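Long-range contact in hypothetical protein MG377 homolog (Mycoplasma pneumoniae, PDB 1ZXJ), which is of unknown function but may act as a chaperone: residues 40-52 with 203-215. Sequence-based numbering, arbitrary orientation.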
loop_
_atom_site.group_PDB
_atom_site.type_symbol
_atom_site.label_atom_id
_atom_site.label_comp_id
_atom_site.label_asym_id
_atom_site.label_seq_id
_atom_site.Cartn_x
_atom_site.Cartn_y
_atom_site.Cartn_z
ATOM N N ILE A 40 6.831 -3.084 -19.548
ATOM C CA ILE A 40 5.551 -2.459 -19.183
ATOM C C ILE A 40 5.128 -1.346 -20.147
ATOM O O ILE A 40 5.950 -0.518 -20.547
ATOM C CB ILE A 40 5.609 -1.867 -17.756
ATOM C CG1 ILE A 40 6.094 -2.936 -16.772
ATOM C CG2 ILE A 40 4.236 -1.347 -17.356
ATOM C CD1 ILE A 40 6.338 -2.434 -15.353
ATOM N N GLN A 41 3.844 -1.320 -20.501
ATOM C CA GLN A 41 3.336 -0.316 -21.433
ATOM C C GLN A 41 2.624 0.844 -20.773
ATOM O O GLN A 41 1.398 0.892 -20.711
ATOM C CB GLN A 41 2.411 -0.960 -22.458
ATOM C CG GLN A 41 3.071 -2.083 -23.232
ATOM C CD GLN A 41 4.451 -1.704 -23.743
ATOM O OE1 GLN A 41 4.643 -0.624 -24.309
ATOM N NE2 GLN A 41 5.421 -2.596 -23.554
ATOM N N TYR A 42 3.411 1.801 -20.308
ATOM C CA TYR A 42 2.867 2.968 -19.641
ATOM C C TYR A 42 1.969 3.823 -20.513
ATOM O O TYR A 42 1.392 4.794 -20.042
ATOM C CB TYR A 42 4.002 3.810 -19.083
ATOM C CG TYR A 42 4.917 3.027 -18.178
ATOM C CD1 TYR A 42 6.015 2.347 -18.690
ATOM C CD2 TYR A 42 4.677 2.953 -16.809
ATOM C CE1 TYR A 42 6.860 1.616 -17.862
ATOM C CE2 TYR A 42 5.520 2.224 -15.973
ATOM C CZ TYR A 42 6.608 1.564 -16.509
ATOM O OH TYR A 42 7.466 0.879 -15.690
ATOM N N ASP A 43 1.839 3.465 -21.784
ATOM C CA ASP A 43 0.989 4.230 -22.681
ATOM C C ASP A 43 -0.398 3.608 -22.795
ATOM O O ASP A 43 -1.361 4.289 -23.161
ATOM C CB ASP A 43 1.648 4.346 -24.055
ATOM C CG ASP A 43 2.812 5.324 -24.060
ATOM O OD1 ASP A 43 3.572 5.343 -25.052
ATOM O OD2 ASP A 43 2.966 6.081 -23.077
ATOM N N GLU A 44 -0.503 2.317 -22.486
ATOM C CA GLU A 44 -1.802 1.653 -22.523
ATOM C C GLU A 44 -2.550 2.278 -21.354
ATOM O O GLU A 44 -2.043 2.295 -20.237
ATOM C CB GLU A 44 -1.685 0.128 -22.301
ATOM C CG GLU A 44 -0.906 -0.671 -23.370
ATOM C CD GLU A 44 -1.784 -1.651 -24.191
ATOM O OE1 GLU A 44 -2.717 -2.258 -23.609
ATOM O OE2 GLU A 44 -1.525 -1.830 -25.411
ATOM N N VAL A 45 -3.734 2.815 -21.621
ATOM C CA VAL A 45 -4.553 3.440 -20.591
ATOM C C VAL A 45 -5.202 2.372 -19.706
ATOM O O VAL A 45 -5.534 1.283 -20.181
ATOM C CB VAL A 45 -5.640 4.326 -21.238
ATOM C CG1 VAL A 45 -6.577 4.875 -20.192
ATOM C CG2 VAL A 45 -4.979 5.471 -21.962
ATOM N N ILE A 46 -5.341 2.688 -18.421
ATOM C CA ILE A 46 -5.952 1.799 -17.444
ATOM C C ILE A 46 -7.424 2.129 -17.303
ATOM O O ILE A 46 -7.788 3.286 -17.124
ATOM C CB ILE A 46 -5.330 1.976 -16.044
ATOM C CG1 ILE A 46 -3.892 1.479 -16.031
ATOM C CG2 ILE A 46 -6.173 1.247 -15.004
ATOM C CD1 ILE A 46 -2.997 2.275 -16.857
ATOM N N GLU A 47 -8.265 1.109 -17.367
ATOM C CA GLU A 47 -9.700 1.302 -17.229
ATOM C C GLU A 47 -10.039 1.203 -15.754
ATOM O O GLU A 47 -9.658 0.239 -15.085
ATOM C CB GLU A 47 -10.466 0.214 -17.980
ATOM C CG GLU A 47 -10.255 0.205 -19.497
ATOM C CD GLU A 47 -11.165 1.186 -20.227
ATOM O OE1 GLU A 47 -11.153 1.201 -21.482
ATOM O OE2 GLU A 47 -11.898 1.938 -19.539
ATOM N N VAL A 48 -10.747 2.197 -15.238
ATOM C CA VAL A 48 -11.143 2.155 -13.839
ATOM C C VAL A 48 -12.617 1.774 -13.775
ATOM O O VAL A 48 -13.468 2.468 -14.324
ATOM C CB VAL A 48 -10.978 3.528 -13.148
ATOM C CG1 VAL A 48 -11.302 3.396 -11.658
ATOM C CG2 VAL A 48 -9.575 4.063 -13.363
ATOM N N GLU A 49 -12.917 0.676 -13.098
ATOM C CA GLU A 49 -14.292 0.233 -12.979
ATOM C C GLU A 49 -15.193 1.028 -12.041
ATOM O O GLU A 49 -16.375 1.160 -12.302
ATOM C CB GLU A 49 -14.332 -1.245 -12.621
ATOM C CG GLU A 49 -13.846 -2.145 -13.758
ATOM C CD GLU A 49 -13.926 -1.469 -15.147
ATOM O OE1 GLU A 49 -12.991 -0.714 -15.511
ATOM O OE2 GLU A 49 -14.928 -1.686 -15.877
ATOM N N ARG A 50 -14.670 1.566 -10.951
ATOM C CA ARG A 50 -15.548 2.340 -10.079
ATOM C C ARG A 50 -14.908 3.566 -9.489
ATOM O O ARG A 50 -13.707 3.617 -9.325
ATOM C CB ARG A 50 -16.145 1.470 -8.959
ATOM C CG ARG A 50 -15.145 0.717 -8.140
ATOM C CD ARG A 50 -15.806 0.013 -6.983
ATOM N NE ARG A 50 -16.762 -1.025 -7.384
ATOM C CZ ARG A 50 -17.546 -1.678 -6.522
ATOM N NH1 ARG A 50 -17.482 -1.396 -5.221
ATOM N NH2 ARG A 50 -18.389 -2.612 -6.950
ATOM N N ILE A 51 -15.762 4.543 -9.198
ATOM C CA ILE A 51 -15.423 5.837 -8.617
ATOM C C ILE A 51 -15.700 5.884 -7.103
ATOM O O ILE A 51 -15.411 6.883 -6.439
ATOM C CB ILE A 51 -16.255 6.947 -9.330
ATOM C CG1 ILE A 51 -15.495 7.401 -10.561
ATOM C CG2 ILE A 51 -16.535 8.142 -8.439
ATOM C CD1 ILE A 51 -14.050 7.713 -10.265
ATOM N N PHE A 52 -16.218 4.789 -6.555
ATOM C CA PHE A 52 -16.583 4.733 -5.145
ATOM C C PHE A 52 -16.031 3.508 -4.427
ATOM O O PHE A 52 -15.349 2.680 -5.015
ATOM C CB PHE A 52 -18.116 4.733 -5.042
ATOM C CG PHE A 52 -18.758 3.506 -5.627
ATOM C CD1 PHE A 52 -18.904 2.347 -4.866
ATOM C CD2 PHE A 52 -19.116 3.468 -6.977
ATOM C CE1 PHE A 52 -19.387 1.168 -5.447
ATOM C CE2 PHE A 52 -19.600 2.296 -7.565
ATOM C CZ PHE A 52 -19.733 1.144 -6.804
ATOM N N ILE A 203 0.712 5.204 -9.471
ATOM C CA ILE A 203 -0.357 6.010 -10.043
ATOM C C ILE A 203 0.160 7.136 -10.949
ATOM O O ILE A 203 -0.442 7.442 -11.980
ATOM C CB ILE A 203 -1.228 6.641 -8.943
ATOM C CG1 ILE A 203 -1.915 5.544 -8.140
ATOM C CG2 ILE A 203 -2.242 7.556 -9.561
ATOM C CD1 ILE A 203 -2.790 6.028 -6.995
ATOM N N ASN A 204 1.270 7.762 -10.579
ATOM C CA ASN A 204 1.796 8.869 -11.379
ATOM C C ASN A 204 2.297 8.453 -12.765
ATOM O O ASN A 204 2.478 9.288 -13.635
ATOM C CB ASN A 204 2.931 9.573 -10.629
ATOM C CG ASN A 204 3.459 10.795 -11.377
ATOM O OD1 ASN A 204 2.740 11.781 -11.580
ATOM N ND2 ASN A 204 4.716 10.732 -11.796
ATOM N N HIS A 205 2.498 7.159 -12.973
ATOM C CA HIS A 205 3.011 6.683 -14.246
ATOM C C HIS A 205 2.012 6.109 -15.247
ATOM O O HIS A 205 2.403 5.358 -16.134
ATOM C CB HIS A 205 4.114 5.644 -13.997
ATOM C CG HIS A 205 5.343 6.218 -13.359
ATOM N ND1 HIS A 205 6.498 5.491 -13.167
ATOM C CD2 HIS A 205 5.578 7.445 -12.835
ATOM C CE1 HIS A 205 7.388 6.247 -12.545
ATOM N NE2 HIS A 205 6.855 7.435 -12.332
ATOM N N PHE A 206 0.732 6.447 -15.116
ATOM C CA PHE A 206 -0.254 5.931 -16.040
ATOM C C PHE A 206 -1.368 6.910 -16.357
ATOM O O PHE A 206 -1.640 7.809 -15.578
ATOM C CB PHE A 206 -0.891 4.678 -15.476
ATOM C CG PHE A 206 0.055 3.563 -15.246
ATOM C CD1 PHE A 206 0.789 3.502 -14.093
ATOM C CD2 PHE A 206 0.139 2.519 -16.154
ATOM C CE1 PHE A 206 1.600 2.417 -13.826
ATOM C CE2 PHE A 206 0.950 1.418 -15.911
ATOM C CZ PHE A 206 1.680 1.360 -14.739
ATOM N N LYS A 207 -2.004 6.728 -17.515
ATOM C CA LYS A 207 -3.155 7.540 -17.921
ATOM C C LYS A 207 -4.375 6.681 -17.538
ATOM O O LYS A 207 -4.407 5.474 -17.799
ATOM C CB LYS A 207 -3.195 7.740 -19.432
ATOM C CG LYS A 207 -2.054 8.489 -20.065
ATOM C CD LYS A 207 -2.110 8.242 -21.586
ATOM C CE LYS A 207 -0.944 8.856 -22.361
ATOM N NZ LYS A 207 -1.034 10.346 -22.465
ATOM N N PHE A 208 -5.384 7.279 -16.928
ATOM C CA PHE A 208 -6.548 6.489 -16.547
ATOM C C PHE A 208 -7.754 6.899 -17.349
ATOM O O PHE A 208 -7.835 8.024 -17.829
ATOM C CB PHE A 208 -6.875 6.650 -15.043
ATOM C CG PHE A 208 -5.827 6.097 -14.123
ATOM C CD1 PHE A 208 -4.688 6.836 -13.823
ATOM C CD2 PHE A 208 -5.948 4.815 -13.603
ATOM C CE1 PHE A 208 -3.669 6.303 -13.014
ATOM C CE2 PHE A 208 -4.942 4.267 -12.791
ATOM C CZ PHE A 208 -3.790 5.022 -12.499
ATOM N N HIS A 209 -8.665 5.950 -17.510
ATOM C CA HIS A 209 -9.935 6.168 -18.189
ATOM C C HIS A 209 -11.012 5.643 -17.240
ATOM O O HIS A 209 -10.936 4.493 -16.763
ATOM C CB HIS A 209 -10.047 5.417 -19.529
ATOM C CG HIS A 209 -11.444 5.407 -20.064
ATOM N ND1 HIS A 209 -12.011 6.512 -20.665
ATOM C CD2 HIS A 209 -12.453 4.518 -19.897
ATOM C CE1 HIS A 209 -13.306 6.310 -20.829
ATOM N NE2 HIS A 209 -13.598 5.110 -20.366
ATOM N N PHE A 210 -12.017 6.467 -16.963
ATOM C CA PHE A 210 -13.070 6.023 -16.048
ATOM C C PHE A 210 -14.282 5.486 -16.780
ATOM O O PHE A 210 -14.971 6.220 -17.459
ATOM C CB PHE A 210 -13.494 7.147 -15.098
ATOM C CG PHE A 210 -12.426 7.551 -14.121
ATOM C CD1 PHE A 210 -11.571 8.612 -14.406
ATOM C CD2 PHE A 210 -12.266 6.860 -12.921
ATOM C CE1 PHE A 210 -10.564 8.985 -13.510
ATOM C CE2 PHE A 210 -11.260 7.223 -12.009
ATOM C CZ PHE A 210 -10.403 8.295 -12.312
ATOM N N ASN A 211 -14.511 4.186 -16.617
ATOM C CA ASN A 211 -15.610 3.438 -17.227
ATOM C C ASN A 211 -16.929 3.746 -16.522
ATOM O O ASN A 211 -17.382 2.968 -15.697
ATOM C CB ASN A 211 -15.298 1.938 -17.092
ATOM C CG ASN A 211 -16.250 1.050 -17.887
ATOM O OD1 ASN A 211 -17.379 1.438 -18.193
ATOM N ND2 ASN A 211 -15.795 -0.159 -18.209
ATOM N N LEU A 212 -17.543 4.873 -16.832
ATOM C CA LEU A 212 -18.789 5.229 -16.194
ATOM C C LEU A 212 -19.952 4.880 -17.128
ATOM O O LEU A 212 -21.045 4.529 -16.688
ATOM C CB LEU A 212 -18.779 6.722 -15.863
ATOM C CG LEU A 212 -17.630 7.212 -14.967
ATOM C CD1 LEU A 212 -17.741 8.710 -14.753
ATOM C CD2 LEU A 212 -17.660 6.520 -13.636
ATOM N N THR A 213 -19.684 4.961 -18.425
ATOM C CA THR A 213 -20.652 4.668 -19.475
ATOM C C THR A 213 -20.257 3.433 -20.288
ATOM O O THR A 213 -21.079 2.555 -20.529
ATOM C CB THR A 213 -20.738 5.838 -20.439
ATOM O OG1 THR A 213 -21.425 6.915 -19.812
ATOM C CG2 THR A 213 -21.455 5.443 -21.706
ATOM N N GLY A 214 -19.000 3.398 -20.725
ATOM C CA GLY A 214 -18.485 2.293 -21.516
ATOM C C GLY A 214 -16.970 2.192 -21.387
ATOM O O GLY A 214 -16.419 2.657 -20.392
ATOM N N GLN A 215 -16.289 1.618 -22.382
ATOM C CA GLN A 215 -14.832 1.453 -22.327
ATOM C C GLN A 215 -13.978 2.196 -23.363
ATOM O O GLN A 215 -13.004 2.867 -22.951
ATOM C CB GLN A 215 -14.483 -0.018 -22.425
ATOM C CG GLN A 215 -14.566 -0.767 -21.145
ATOM C CD GLN A 215 -13.524 -1.851 -21.106
ATOM O OE1 GLN A 215 -13.354 -2.588 -22.077
ATOM N NE2 GLN A 215 -12.817 -1.962 -19.988
HETATM O O HOH W 1 -18.408 2.617 -13.008
#
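Ile-46 and Val-48 pair with Phe-208 and Phe-210 in a two-stranded parallel sheet. Four backbone hydrogen bonds join the two segments. Ile-46 N donates to Lys-207 O (3.0 Å), and His-209 N donates to Ile-46 O (2.8 Å). Val-48 N then donates to His-209 O, and Asn-211 N to Val-48 O. Ile-46 and Val-48 thus each give and accept one bond, the alternation expected of parallel strands. The N-to-C directions of the two short strands are 31° apart, the twist of a parallel pair.

Ile-46, Val-48, Phe-208 and Phe-210 share one face of the sheet. Ile-46 and Phe-208 lie side by side, with Ile-46 CB 3.8 Å from Phe-208 CD2. Val-48 spans two rings. Its CG2 meets Phe-208 CD2 at 3.7 Å, while its CB meets Phe-210 CD2 at 3.6 Å. With chi1 at -176°, the CG2 branch is swung toward Phe-208 and CG1 toward Phe-210. Ile-51 CD1 also packs against the Phe-210 ring. Glu-47 and His-209 project from the other face. On that side Val-45 CG1 touches His-209 CB at 3.6 Å.

Before the strands, Tyr-42 CD2 sits over one face of the Phe-206 ring, toward its rim. The two ring planes are 42° apart. The edge of the Tyr-42 ring also reaches His-205 O. Beyond the strands, a water donates hydrogen bonds to Glu-49 O (2.6 Å) and Asn-211 O (2.9 Å). It bridges the two segments where Asn-211 is the middle residue of an inverse gamma turn.

The contact is at the surface and ties the chain's C-terminal tail to an N-terminal segment. Strand 208-210 follows helix 183-204, and strand 46-48 precedes helix 55-66. Ile-46, Phe-206 and Phe-208 rest on Cys-93, Ile-98 and Leu-90 of helix 74-98, while His-205 packs edge-to-face with Trp-152 at the end of helix 129-152.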